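Side-chain contacts in CalS10 (Micromonospora echinospora, PDB 6UK5), which binds S-adenosylmethionine and probably uses it to methylate an amino pentose in the biosynthesis of calicheamicin: residues A87-A92 against L101-M106; A67-F72 against P77-L82; K35-E40 against C120-V125; E24-A29 against C63-H68. One frame throughout, in Å; residues are numbered along the deposited sequence.

Contact 1: A87-A92 against L101-M106. With SAM (S-adenosylmethionine), chain D.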
# COMPACT_ATOMS: atom_id res chain seq x y z
N ALA A 87 -18.65 15.16 -5.29
CA ALA A 87 -18.00 14.45 -4.19
C ALA A 87 -16.90 15.29 -3.57
O ALA A 87 -16.74 15.30 -2.34
CB ALA A 87 -17.45 13.11 -4.69
N MET A 88 -16.14 16.01 -4.39
CA MET A 88 -15.10 16.87 -3.83
C MET A 88 -15.72 18.11 -3.20
O MET A 88 -15.28 18.55 -2.13
CB MET A 88 -14.10 17.27 -4.92
CG MET A 88 -13.56 16.10 -5.73
SD MET A 88 -12.35 15.09 -4.84
CE MET A 88 -10.78 15.76 -5.36
N LEU A 89 -16.74 18.68 -3.85
CA LEU A 89 -17.45 19.82 -3.29
C LEU A 89 -18.20 19.46 -2.01
O LEU A 89 -18.45 20.35 -1.19
CB LEU A 89 -18.41 20.40 -4.33
CG LEU A 89 -19.13 21.68 -3.92
CD1 LEU A 89 -18.15 22.84 -3.90
CD2 LEU A 89 -20.25 21.97 -4.90
N ALA A 90 -18.55 18.19 -1.81
CA ALA A 90 -19.17 17.78 -0.56
C ALA A 90 -18.20 17.95 0.60
O ALA A 90 -18.46 18.70 1.55
CB ALA A 90 -19.64 16.33 -0.65
N LEU A 91 -17.05 17.27 0.54
CA LEU A 91 -16.04 17.44 1.57
C LEU A 91 -15.61 18.89 1.68
O LEU A 91 -15.26 19.36 2.77
CB LEU A 91 -14.85 16.51 1.32
CG LEU A 91 -15.13 15.01 1.54
CD1 LEU A 91 -16.25 14.44 0.68
CD2 LEU A 91 -13.85 14.19 1.35
N ALA A 92 -15.62 19.62 0.56
CA ALA A 92 -15.27 21.04 0.60
C ALA A 92 -16.18 21.79 1.56
O ALA A 92 -15.71 22.53 2.43
CB ALA A 92 -15.36 21.64 -0.81
N LEU A 101 -19.97 27.97 -1.54
CA LEU A 101 -19.37 27.10 -2.54
C LEU A 101 -20.40 26.85 -3.63
O LEU A 101 -21.59 26.67 -3.35
CB LEU A 101 -18.91 25.78 -1.93
CG LEU A 101 -17.89 25.90 -0.79
CD1 LEU A 101 -17.41 24.53 -0.34
CD2 LEU A 101 -16.70 26.75 -1.22
N HIS A 102 -19.94 26.83 -4.88
CA HIS A 102 -20.81 26.70 -6.03
C HIS A 102 -20.45 25.46 -6.83
O HIS A 102 -19.27 25.18 -7.07
CB HIS A 102 -20.71 27.93 -6.94
CG HIS A 102 -20.91 29.22 -6.21
ND1 HIS A 102 -22.12 29.87 -6.16
CD2 HIS A 102 -20.04 29.99 -5.51
CE1 HIS A 102 -21.99 30.98 -5.45
NE2 HIS A 102 -20.74 31.07 -5.05
N ALA A 103 -21.47 24.71 -7.24
CA ALA A 103 -21.28 23.66 -8.23
C ALA A 103 -21.29 24.31 -9.61
O ALA A 103 -22.22 25.07 -9.93
CB ALA A 103 -22.37 22.60 -8.13
N GLY A 104 -20.28 24.03 -10.41
CA GLY A 104 -20.19 24.71 -11.69
C GLY A 104 -19.11 24.11 -12.56
O GLY A 104 -18.29 23.30 -12.11
N ASP A 105 -19.13 24.53 -13.82
CA ASP A 105 -18.12 24.17 -14.79
C ASP A 105 -17.20 25.36 -15.05
O ASP A 105 -17.67 26.47 -15.30
CB ASP A 105 -18.76 23.70 -16.10
CG ASP A 105 -17.78 22.95 -16.99
OD1 ASP A 105 -16.63 23.41 -17.12
OD2 ASP A 105 -18.17 21.90 -17.55
N MET A 106 -15.90 25.10 -14.97
CA MET A 106 -14.90 26.13 -15.23
C MET A 106 -15.12 26.81 -16.57
O MET A 106 -14.87 28.02 -16.70
CB MET A 106 -13.53 25.46 -15.20
CG MET A 106 -12.34 26.38 -15.10
SD MET A 106 -10.78 25.46 -15.05
CE MET A 106 -11.28 23.73 -15.07
N SAM D . -7.50 23.19 -6.03
CA SAM D . -7.63 21.77 -5.96
C SAM D . -6.60 21.13 -4.98
O SAM D . -5.40 21.51 -5.06
OXT SAM D . -7.04 20.27 -4.20
CB SAM D . -7.47 21.16 -7.36
CG SAM D . -8.10 19.78 -7.35
SD SAM D . -7.40 18.92 -8.77
CE SAM D . -7.68 17.22 -8.30
C5' SAM D . -8.61 19.09 -10.15
C4' SAM D . -10.05 19.48 -9.81
O4' SAM D . -10.63 20.14 -10.95
C3' SAM D . -10.97 18.30 -9.48
O3' SAM D . -11.34 18.31 -8.11
C2' SAM D . -12.20 18.49 -10.38
O2' SAM D . -13.42 18.39 -9.64
C1' SAM D . -12.02 19.90 -10.94
N9 SAM D . -12.52 20.09 -12.30
C8 SAM D . -12.15 19.41 -13.43
N7 SAM D . -12.71 19.85 -14.53
C5 SAM D . -13.51 20.89 -14.09
C6 SAM D . -14.36 21.78 -14.77
N6 SAM D . -14.59 21.74 -16.08
N1 SAM D . -14.99 22.73 -14.04
C2 SAM D . -14.78 22.77 -12.72
N3 SAM D . -14.01 21.98 -11.97
C4 SAM D . -13.40 21.05 -12.72
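L89 and A92 meet L101 and A103 in an apolar helix-on-strand contact that presses helix 86-95 against strand 101-103, an outermost strand of the seven-stranded sheet. The short axes run nearly antiparallel, at 167°, as they must when a helix carries the chain back for the next parallel strand. L89 divides its branches between two residues. Its CD1 lies 3.6 Å from L101 CB, whereas CD2 reaches along the strand to A103 and stops 3.9 Å from the CB there. With CG anti to the backbone N (chi1 -174°), the forked end leans out from the helix onto the strand. L101 runs the other way, so the two leucines lie alongside, head to tail, and its CD1 settles 3.6 Å from A92 CB, one helical turn beyond L89. No hydrogen bond crosses between the segments. H102 sets out from the strand away from the helix, and its NE2 bonds to E80 OE1 of strand 78-83.

Beyond the strand the chain turns to the cofactor. D105 OD1 accepts a nearly straight bond (168°) from adenine N6, 2.8 Å away. The backbone N of M106 gives an equally straight one to adenine N1 at 2.7 Å. The M106 chain then folds back to place CE 3.7 Å from adenine C6, above the ring. A beta-alpha-beta unit whose last strand leads into a loop with an acidic residue and a backbone N-H that meet the adenine edge is a familiar feature of Rossmann-like, class I methyltransferases.

Contact 2: A67-F72 against P77-L82; sequences AHLETF and PHVEGL. With SAM (S-adenosylmethionine), chain D.
Within the beta-alpha-beta unit of strand 57-61, helix 67-73 and strand 78-83, part of the Rossmann-like methyltransferase fold, L69 of the helix lays its CD1 over the backbone of G81, 3.9 Å from CA, where the lack of a side chain leaves room for the methyl. This is the dense part of the contact, formed where the helix runs back over the strand with the two axes at 172°. The second branch, CD2, lies near V79 and the carbonyl of E80, but is modelled too close to V79 to be trusted in detail. V79 adds CG2, which sits 3.8 Å from F72 O. The F72 ring leads away from the strand, so that end is looser, with F72 CB 4.3 Å from V79 CG2. On the far side of the helix E70 faces solvent and pairs with R95. Replacing L69 by an alanine would probably open a gap over G81 and leave the V79 side chain less covered by the helix. On the cofactor side, H68 approaches S-adenosylmethionine: the amino N lies in the plane of the imidazole, at its edge, 3.8 Å from H68 ND1.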
# COMPACT_ATOMS: atom_id res chain seq x y z
N ALA A 67 -8.92 22.46 0.03
CA ALA A 67 -7.74 22.51 0.88
C ALA A 67 -7.05 23.86 0.78
O ALA A 67 -6.69 24.46 1.80
CB ALA A 67 -6.78 21.38 0.50
N HIS A 68 -6.84 24.36 -0.44
CA HIS A 68 -6.31 25.71 -0.60
C HIS A 68 -7.23 26.73 0.06
O HIS A 68 -6.77 27.61 0.80
CB HIS A 68 -6.13 26.04 -2.09
CG HIS A 68 -4.87 25.48 -2.68
ND1 HIS A 68 -4.87 24.69 -3.81
CD2 HIS A 68 -3.58 25.62 -2.32
CE1 HIS A 68 -3.63 24.35 -4.11
NE2 HIS A 68 -2.82 24.90 -3.22
N LEU A 69 -8.53 26.63 -0.20
CA LEU A 69 -9.47 27.61 0.32
C LEU A 69 -9.42 27.70 1.84
O LEU A 69 -9.63 28.78 2.41
CB LEU A 69 -10.89 27.26 -0.12
CG LEU A 69 -11.28 27.67 -1.54
CD1 LEU A 69 -12.52 26.93 -1.99
CD2 LEU A 69 -11.49 29.16 -1.60
N GLU A 70 -9.14 26.59 2.52
CA GLU A 70 -9.05 26.61 3.97
C GLU A 70 -8.06 27.67 4.46
O GLU A 70 -8.34 28.40 5.41
CB GLU A 70 -8.65 25.24 4.50
CG GLU A 70 -8.61 25.16 6.02
CD GLU A 70 -8.59 23.74 6.54
OE1 GLU A 70 -7.48 23.17 6.65
OE2 GLU A 70 -9.67 23.19 6.83
N THR A 71 -6.90 27.76 3.81
CA THR A 71 -5.91 28.74 4.22
C THR A 71 -6.20 30.12 3.63
O THR A 71 -5.87 31.13 4.25
CB THR A 71 -4.51 28.28 3.82
OG1 THR A 71 -4.20 27.06 4.51
CG2 THR A 71 -3.47 29.32 4.20
N PHE A 72 -6.81 30.18 2.44
CA PHE A 72 -7.18 31.47 1.88
C PHE A 72 -8.16 32.20 2.79
O PHE A 72 -8.11 33.43 2.90
CB PHE A 72 -7.78 31.30 0.48
CG PHE A 72 -6.76 31.11 -0.61
CD1 PHE A 72 -6.91 30.10 -1.56
CD2 PHE A 72 -5.66 31.95 -0.71
CE1 PHE A 72 -5.98 29.93 -2.57
CE2 PHE A 72 -4.73 31.78 -1.72
CZ PHE A 72 -4.89 30.78 -2.65
N PRO A 77 -10.98 38.34 3.66
CA PRO A 77 -12.29 38.42 4.32
C PRO A 77 -13.34 37.50 3.70
O PRO A 77 -13.93 36.67 4.41
CB PRO A 77 -12.69 39.89 4.15
CG PRO A 77 -11.40 40.61 3.97
CD PRO A 77 -10.50 39.67 3.24
N HIS A 78 -13.58 37.63 2.40
CA HIS A 78 -14.59 36.85 1.70
C HIS A 78 -13.90 35.91 0.72
O HIS A 78 -13.02 36.32 -0.04
CB HIS A 78 -15.60 37.73 0.98
CG HIS A 78 -16.73 36.97 0.37
ND1 HIS A 78 -17.45 37.45 -0.71
CD2 HIS A 78 -17.24 35.74 0.64
CE1 HIS A 78 -18.38 36.56 -1.04
NE2 HIS A 78 -18.26 35.52 -0.24
N VAL A 79 -14.31 34.65 0.75
CA VAL A 79 -13.73 33.60 -0.07
C VAL A 79 -14.85 32.72 -0.59
O VAL A 79 -15.84 32.48 0.12
CB VAL A 79 -12.70 32.80 0.77
CG1 VAL A 79 -12.44 31.45 0.17
CG2 VAL A 79 -11.40 33.59 0.91
N GLU A 80 -14.71 32.23 -1.82
CA GLU A 80 -15.71 31.36 -2.42
C GLU A 80 -15.02 30.27 -3.22
O GLU A 80 -13.81 30.31 -3.47
CB GLU A 80 -16.68 32.14 -3.33
CG GLU A 80 -17.49 33.21 -2.62
CD GLU A 80 -18.66 33.70 -3.46
OE1 GLU A 80 -19.13 32.93 -4.33
OE2 GLU A 80 -19.11 34.84 -3.25
N GLY A 81 -15.82 29.28 -3.64
CA GLY A 81 -15.29 28.16 -4.38
C GLY A 81 -16.20 27.79 -5.53
O GLY A 81 -17.40 28.06 -5.53
N LEU A 82 -15.59 27.14 -6.53
CA LEU A 82 -16.29 26.67 -7.71
C LEU A 82 -15.72 25.31 -8.07
O LEU A 82 -14.50 25.16 -8.19
CB LEU A 82 -16.14 27.67 -8.87
CG LEU A 82 -16.97 27.56 -10.15
CD1 LEU A 82 -16.58 26.33 -10.96
CD2 LEU A 82 -18.46 27.56 -9.86
N SAM D . -7.50 23.19 -6.03
CA SAM D . -7.63 21.77 -5.96
C SAM D . -6.60 21.13 -4.98
O SAM D . -5.40 21.51 -5.06
OXT SAM D . -7.04 20.27 -4.20
CB SAM D . -7.47 21.16 -7.36
CG SAM D . -8.10 19.78 -7.35
SD SAM D . -7.40 18.92 -8.77
CE SAM D . -7.68 17.22 -8.30
C5' SAM D . -8.61 19.09 -10.15
C4' SAM D . -10.05 19.48 -9.81
O4' SAM D . -10.63 20.14 -10.95
C3' SAM D . -10.97 18.30 -9.48
O3' SAM D . -11.34 18.31 -8.11
C2' SAM D . -12.20 18.49 -10.38
O2' SAM D . -13.42 18.39 -9.64
C1' SAM D . -12.02 19.90 -10.94
N9 SAM D . -12.52 20.09 -12.30
C8 SAM D . -12.15 19.41 -13.43
N7 SAM D . -12.71 19.85 -14.53
C5 SAM D . -13.51 20.89 -14.09
C6 SAM D . -14.36 21.78 -14.77
N6 SAM D . -14.59 21.74 -16.08
N1 SAM D . -14.99 22.73 -14.04
C2 SAM D . -14.78 22.77 -12.72
N3 SAM D . -14.01 21.98 -11.97
C4 SAM D . -13.40 21.05 -12.72

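Contact 3: K35-E40 against C120-V125; sequences KSWHDE and CLFTAV. With SAM (S-adenosylmethionine), chain D; ACT (acetate ion), chain E.
K35 lies over one face of the F122 ring, and the aliphatic and charged ends of the lysine both use that face. CE stands 3.6 Å from the ring centroid, almost on the normal, in a CH-pi contact. NZ, 3.7 Å from the same centroid and 19° off the normal, adds a cation-pi interaction. The lysine chain is extended as far as CE and then bends (chi4 80°), which keeps the ammonium over the ring instead of beyond it. W37 completes the cluster: its CZ2 lies 4.2 Å from F122 CE2, and its indole also receives K35 CE over one face, toward the rim. In the plane of that indole, NE1 donates to the carboxylate O of S-adenosylmethionine at 2.8 Å, with an N-H...O angle of 162°. F122 CB borders the same oxygen.

The next shell sets these groups in place. K35 NZ forms a salt bridge to E40 OE2 at 2.8 Å, on the syn lone pair, with a weak second bond to OE1; E40 OE1 is also bonded to H68. Helix 37-51, which carries W37 and E40, is N-capped by S36, whose OG accepts from D39 N at 2.9 Å. On the loop side the F122 backbone N is bonded to E154, and Y30 meets the F122 ring edge-to-face.

NZ also donates to an acetate ion, probably taken up from the crystallisation liquor, that R244 binds as well. The lysine charge is probably shared among a carboxylate, an aromatic face and this anion, tentatively consistent with a spot beside the cofactor that can receive negative groups.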
# COMPACT_ATOMS: atom_id res chain seq x y z
N LYS A 35 3.26 17.38 -0.10
CA LYS A 35 2.56 18.57 -0.56
C LYS A 35 1.94 19.29 0.62
O LYS A 35 1.34 18.66 1.51
CB LYS A 35 1.49 18.22 -1.59
CG LYS A 35 0.84 19.44 -2.24
CD LYS A 35 -0.10 19.05 -3.38
CE LYS A 35 -0.83 20.27 -3.97
NZ LYS A 35 0.02 21.05 -4.92
N SER A 36 2.08 20.61 0.64
CA SER A 36 1.50 21.46 1.67
C SER A 36 0.59 22.47 0.98
O SER A 36 1.06 23.48 0.46
CB SER A 36 2.59 22.15 2.49
OG SER A 36 2.07 23.27 3.18
N TRP A 37 -0.71 22.18 0.96
CA TRP A 37 -1.67 23.15 0.45
C TRP A 37 -1.57 24.47 1.21
O TRP A 37 -1.81 25.54 0.65
CB TRP A 37 -3.10 22.61 0.55
CG TRP A 37 -3.53 21.72 -0.57
CD1 TRP A 37 -4.16 22.09 -1.71
CD2 TRP A 37 -3.40 20.29 -0.63
NE1 TRP A 37 -4.42 20.99 -2.50
CE2 TRP A 37 -3.96 19.87 -1.85
CE3 TRP A 37 -2.85 19.32 0.22
CZ2 TRP A 37 -3.99 18.54 -2.24
CZ3 TRP A 37 -2.88 18.00 -0.17
CH2 TRP A 37 -3.45 17.61 -1.39
N HIS A 38 -1.20 24.40 2.49
CA HIS A 38 -1.13 25.60 3.31
C HIS A 38 -0.03 26.54 2.83
O HIS A 38 -0.26 27.74 2.64
CB HIS A 38 -0.91 25.23 4.78
CG HIS A 38 -0.47 26.38 5.62
ND1 HIS A 38 -1.34 27.34 6.10
CD2 HIS A 38 0.76 26.74 6.06
CE1 HIS A 38 -0.66 28.23 6.80
NE2 HIS A 38 0.61 27.89 6.79
N ASP A 39 1.18 26.01 2.64
CA ASP A 39 2.28 26.85 2.18
C ASP A 39 2.00 27.40 0.79
O ASP A 39 2.33 28.56 0.50
CB ASP A 39 3.59 26.05 2.18
CG ASP A 39 4.05 25.70 3.58
OD1 ASP A 39 3.62 26.38 4.54
OD2 ASP A 39 4.86 24.75 3.72
N GLU A 40 1.37 26.60 -0.08
CA GLU A 40 1.02 27.08 -1.41
C GLU A 40 0.01 28.22 -1.33
O GLU A 40 0.22 29.30 -1.91
CB GLU A 40 0.48 25.93 -2.25
CG GLU A 40 1.54 24.89 -2.60
CD GLU A 40 0.95 23.66 -3.27
OE1 GLU A 40 -0.18 23.75 -3.78
OE2 GLU A 40 1.63 22.61 -3.28
N CYS A 120 -6.65 29.07 -9.75
CA CYS A 120 -6.89 27.80 -10.43
C CYS A 120 -5.59 27.01 -10.29
O CYS A 120 -4.68 27.16 -11.11
CB CYS A 120 -7.29 27.99 -11.88
SG CYS A 120 -7.94 26.51 -12.71
N LEU A 121 -5.51 26.18 -9.26
CA LEU A 121 -4.24 25.64 -8.80
C LEU A 121 -4.21 24.12 -8.91
O LEU A 121 -5.24 23.46 -9.06
CB LEU A 121 -3.97 26.06 -7.34
CG LEU A 121 -4.26 27.53 -7.01
CD1 LEU A 121 -4.29 27.75 -5.51
CD2 LEU A 121 -3.25 28.45 -7.68
N PHE A 122 -2.99 23.59 -8.82
CA PHE A 122 -2.73 22.15 -8.90
C PHE A 122 -3.21 21.57 -10.23
O PHE A 122 -3.85 20.52 -10.29
CB PHE A 122 -3.36 21.41 -7.72
CG PHE A 122 -2.70 20.08 -7.38
CD1 PHE A 122 -1.43 19.77 -7.84
CD2 PHE A 122 -3.35 19.16 -6.58
CE1 PHE A 122 -0.84 18.56 -7.52
CE2 PHE A 122 -2.76 17.95 -6.25
CZ PHE A 122 -1.50 17.66 -6.73
N THR A 123 -2.89 22.28 -11.32
CA THR A 123 -3.12 21.78 -12.68
C THR A 123 -4.60 21.50 -12.95
O THR A 123 -4.93 20.60 -13.73
CB THR A 123 -2.29 20.52 -12.97
OG1 THR A 123 -2.88 19.39 -12.30
CG2 THR A 123 -0.85 20.70 -12.50
N ALA A 124 -5.49 22.26 -12.32
CA ALA A 124 -6.92 22.01 -12.50
C ALA A 124 -7.35 22.28 -13.93
O ALA A 124 -8.17 21.53 -14.49
CB ALA A 124 -7.72 22.87 -11.52
N VAL A 125 -6.81 23.33 -14.55
CA VAL A 125 -7.22 23.68 -15.91
C VAL A 125 -6.83 22.60 -16.91
O VAL A 125 -7.47 22.47 -17.96
CB VAL A 125 -6.62 25.04 -16.30
CG1 VAL A 125 -5.15 24.89 -16.66
CG2 VAL A 125 -7.38 25.64 -17.47
N SAM D . -7.50 23.19 -6.03
CA SAM D . -7.63 21.77 -5.96
C SAM D . -6.60 21.13 -4.98
O SAM D . -5.40 21.51 -5.06
OXT SAM D . -7.04 20.27 -4.20
CB SAM D . -7.47 21.16 -7.36
CG SAM D . -8.10 19.78 -7.35
SD SAM D . -7.40 18.92 -8.77
CE SAM D . -7.68 17.22 -8.30
C5' SAM D . -8.61 19.09 -10.15
C4' SAM D . -10.05 19.48 -9.81
O4' SAM D . -10.63 20.14 -10.95
C3' SAM D . -10.97 18.30 -9.48
O3' SAM D . -11.34 18.31 -8.11
C2' SAM D . -12.20 18.49 -10.38
O2' SAM D . -13.42 18.39 -9.64
C1' SAM D . -12.02 19.90 -10.94
N9 SAM D . -12.52 20.09 -12.30
C8 SAM D . -12.15 19.41 -13.43
N7 SAM D . -12.71 19.85 -14.53
C5 SAM D . -13.51 20.89 -14.09
C6 SAM D . -14.36 21.78 -14.77
N6 SAM D . -14.59 21.74 -16.08
N1 SAM D . -14.99 22.73 -14.04
C2 SAM D . -14.78 22.77 -12.72
N3 SAM D . -14.01 21.98 -11.97
C4 SAM D . -13.40 21.05 -12.72
C ACT E . 2.48 18.00 -6.26
O ACT E . 2.23 19.16 -5.83
OXT ACT E . 2.74 17.72 -7.46
CH3 ACT E . 2.48 16.84 -5.24

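Contact 4: E24-A29 against C63-H68. With SAM (S-adenosylmethionine), chain D.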
# COMPACT_ATOMS: atom_id res chain seq x y z
N GLU A 24 -12.24 10.96 -0.48
CA GLU A 24 -11.92 10.60 0.89
C GLU A 24 -10.41 10.44 1.10
O GLU A 24 -9.89 10.78 2.17
CB GLU A 24 -12.65 9.31 1.26
CG GLU A 24 -12.47 8.85 2.69
CD GLU A 24 -12.89 7.42 2.89
OE1 GLU A 24 -13.66 6.90 2.05
OE2 GLU A 24 -12.44 6.81 3.88
N VAL A 25 -9.71 9.93 0.09
CA VAL A 25 -8.29 9.60 0.18
C VAL A 25 -7.42 10.58 -0.59
O VAL A 25 -6.19 10.46 -0.53
CB VAL A 25 -8.03 8.17 -0.31
CG1 VAL A 25 -8.69 7.15 0.61
CG2 VAL A 25 -8.52 7.99 -1.74
N TYR A 26 -8.01 11.53 -1.31
CA TYR A 26 -7.25 12.33 -2.26
C TYR A 26 -6.17 13.17 -1.58
O TYR A 26 -5.06 13.30 -2.11
CB TYR A 26 -8.23 13.21 -3.04
CG TYR A 26 -7.65 14.49 -3.58
CD1 TYR A 26 -7.88 15.70 -2.94
CD2 TYR A 26 -6.90 14.50 -4.74
CE1 TYR A 26 -7.36 16.88 -3.43
CE2 TYR A 26 -6.37 15.67 -5.24
CZ TYR A 26 -6.61 16.86 -4.58
OH TYR A 26 -6.08 18.03 -5.08
N GLU A 27 -6.46 13.73 -0.41
CA GLU A 27 -5.48 14.58 0.26
C GLU A 27 -4.39 13.75 0.95
O GLU A 27 -3.21 14.11 0.92
CB GLU A 27 -6.16 15.50 1.26
CG GLU A 27 -7.42 16.15 0.72
CD GLU A 27 -8.01 17.16 1.69
OE1 GLU A 27 -7.29 18.11 2.07
OE2 GLU A 27 -9.18 16.99 2.08
N ALA A 28 -4.79 12.65 1.59
CA ALA A 28 -3.83 11.79 2.27
C ALA A 28 -2.63 11.46 1.39
O ALA A 28 -1.48 11.45 1.87
CB ALA A 28 -4.52 10.50 2.71
N ALA A 29 -2.86 11.18 0.11
CA ALA A 29 -1.76 10.74 -0.75
C ALA A 29 -0.76 11.86 -0.99
O ALA A 29 0.45 11.68 -0.77
CB ALA A 29 -2.32 10.23 -2.08
N CYS A 63 -11.76 24.03 -6.96
CA CYS A 63 -11.20 23.97 -5.62
C CYS A 63 -11.09 22.55 -5.08
O CYS A 63 -10.31 22.31 -4.16
CB CYS A 63 -12.04 24.82 -4.66
SG CYS A 63 -13.76 24.27 -4.47
N GLY A 64 -11.86 21.61 -5.63
CA GLY A 64 -11.79 20.25 -5.14
C GLY A 64 -12.25 20.17 -3.70
O GLY A 64 -13.35 20.59 -3.35
N THR A 65 -11.39 19.61 -2.84
CA THR A 65 -11.69 19.49 -1.42
C THR A 65 -11.61 20.81 -0.68
O THR A 65 -11.87 20.84 0.53
CB THR A 65 -10.75 18.48 -0.76
OG1 THR A 65 -9.39 18.91 -0.92
CG2 THR A 65 -10.92 17.10 -1.39
N GLY A 66 -11.26 21.91 -1.35
CA GLY A 66 -11.14 23.18 -0.67
C GLY A 66 -9.93 23.32 0.21
O GLY A 66 -9.89 24.20 1.07
N ALA A 67 -8.92 22.46 0.03
CA ALA A 67 -7.74 22.51 0.88
C ALA A 67 -7.05 23.86 0.78
O ALA A 67 -6.69 24.46 1.80
CB ALA A 67 -6.78 21.38 0.50
N HIS A 68 -6.84 24.36 -0.44
CA HIS A 68 -6.31 25.71 -0.60
C HIS A 68 -7.23 26.73 0.06
O HIS A 68 -6.77 27.61 0.80
CB HIS A 68 -6.13 26.04 -2.09
CG HIS A 68 -4.87 25.48 -2.68
ND1 HIS A 68 -4.87 24.69 -3.81
CD2 HIS A 68 -3.58 25.62 -2.32
CE1 HIS A 68 -3.63 24.35 -4.11
NE2 HIS A 68 -2.82 24.90 -3.22
N SAM D . -7.50 23.19 -6.03
CA SAM D . -7.63 21.77 -5.96
C SAM D . -6.60 21.13 -4.98
O SAM D . -5.40 21.51 -5.06
OXT SAM D . -7.04 20.27 -4.20
CB SAM D . -7.47 21.16 -7.36
CG SAM D . -8.10 19.78 -7.35
SD SAM D . -7.40 18.92 -8.77
CE SAM D . -7.68 17.22 -8.30
C5' SAM D . -8.61 19.09 -10.15
C4' SAM D . -10.05 19.48 -9.81
O4' SAM D . -10.63 20.14 -10.95
C3' SAM D . -10.97 18.30 -9.48
O3' SAM D . -11.34 18.31 -8.11
C2' SAM D . -12.20 18.49 -10.38
O2' SAM D . -13.42 18.39 -9.64
C1' SAM D . -12.02 19.90 -10.94
N9 SAM D . -12.52 20.09 -12.30
C8 SAM D . -12.15 19.41 -13.43
N7 SAM D . -12.71 19.85 -14.53
C5 SAM D . -13.51 20.89 -14.09
C6 SAM D . -14.36 21.78 -14.77
N6 SAM D . -14.59 21.74 -16.08
N1 SAM D . -14.99 22.73 -14.04
C2 SAM D . -14.78 22.77 -12.72
N3 SAM D . -14.01 21.98 -11.97
C4 SAM D . -13.40 21.05 -12.72
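The glycine-rich loop of the S-adenosylmethionine site, which resembles the GxG signature of Rossmann-like methyltransferases, is covered at T65 and A67 by Y26 and E27 of helix 20-32. Y26 and T65 cross at an angle. T65 CG2 packs 3.7 Å from Y26 CD1, and T65 OG1 lies at the ring edge, in its plane. The phenol extends past the threonine to the cofactor, where OH donates to carboxylate OXT at 2.6 Å. The swing that brings it there starts with CG anti to the backbone N (chi1 153°). E27 comes from the helix to T65, its CD 3.4 Å from T65 OG1, and its OE1 touches A67 CB; no hydrogen bond joins these groups, and OE1 instead makes salt bridges to R31 and R95.

The loop itself is a type II' turn from C63 to G66, closed by G66 N to C63 O at 3.0 Å. G64 has positive phi, and a side chain there would be crowded by the cofactor's CG, so glycine lets the ligand lie close: G64 CA is 3.6 Å from ribose O3'. The backbone N of G64 is in turn held by E83.

Substituting a phenylalanine for Y26 is likely to leave OXT without this donor and the methionine end of the cofactor freer to turn. The same ring lies beside the group to be transferred, with Y26 CE2 3.7 Å from the methyl CE of S-adenosylmethionine. One tyrosine therefore both grips the cofactor's carboxylate and walls the side of its reactive methyl.

All four contacts touch the same S-adenosylmethionine, at its adenine end (contact 1) or its amino acid end. Contact 1 holds the adenine, while contacts 3 and 4, whose centres are about 10 Å apart, bind the two carboxylate oxygens from separate helices. Contacts 1 and 2 belong to successive beta-alpha-beta units that share strand 78-83; their centres are about 12 Å apart, and they join where H102 N meets G81 O at 2.9 Å on neighbouring strands. Contact 2 shares A67 and H68 with contact 4, and A67 CB packs 3.4 Å from W37 CG of contact 3. M88 of contact 1 packs its CE 3.8 Å from Y26 CD1 of contact 4.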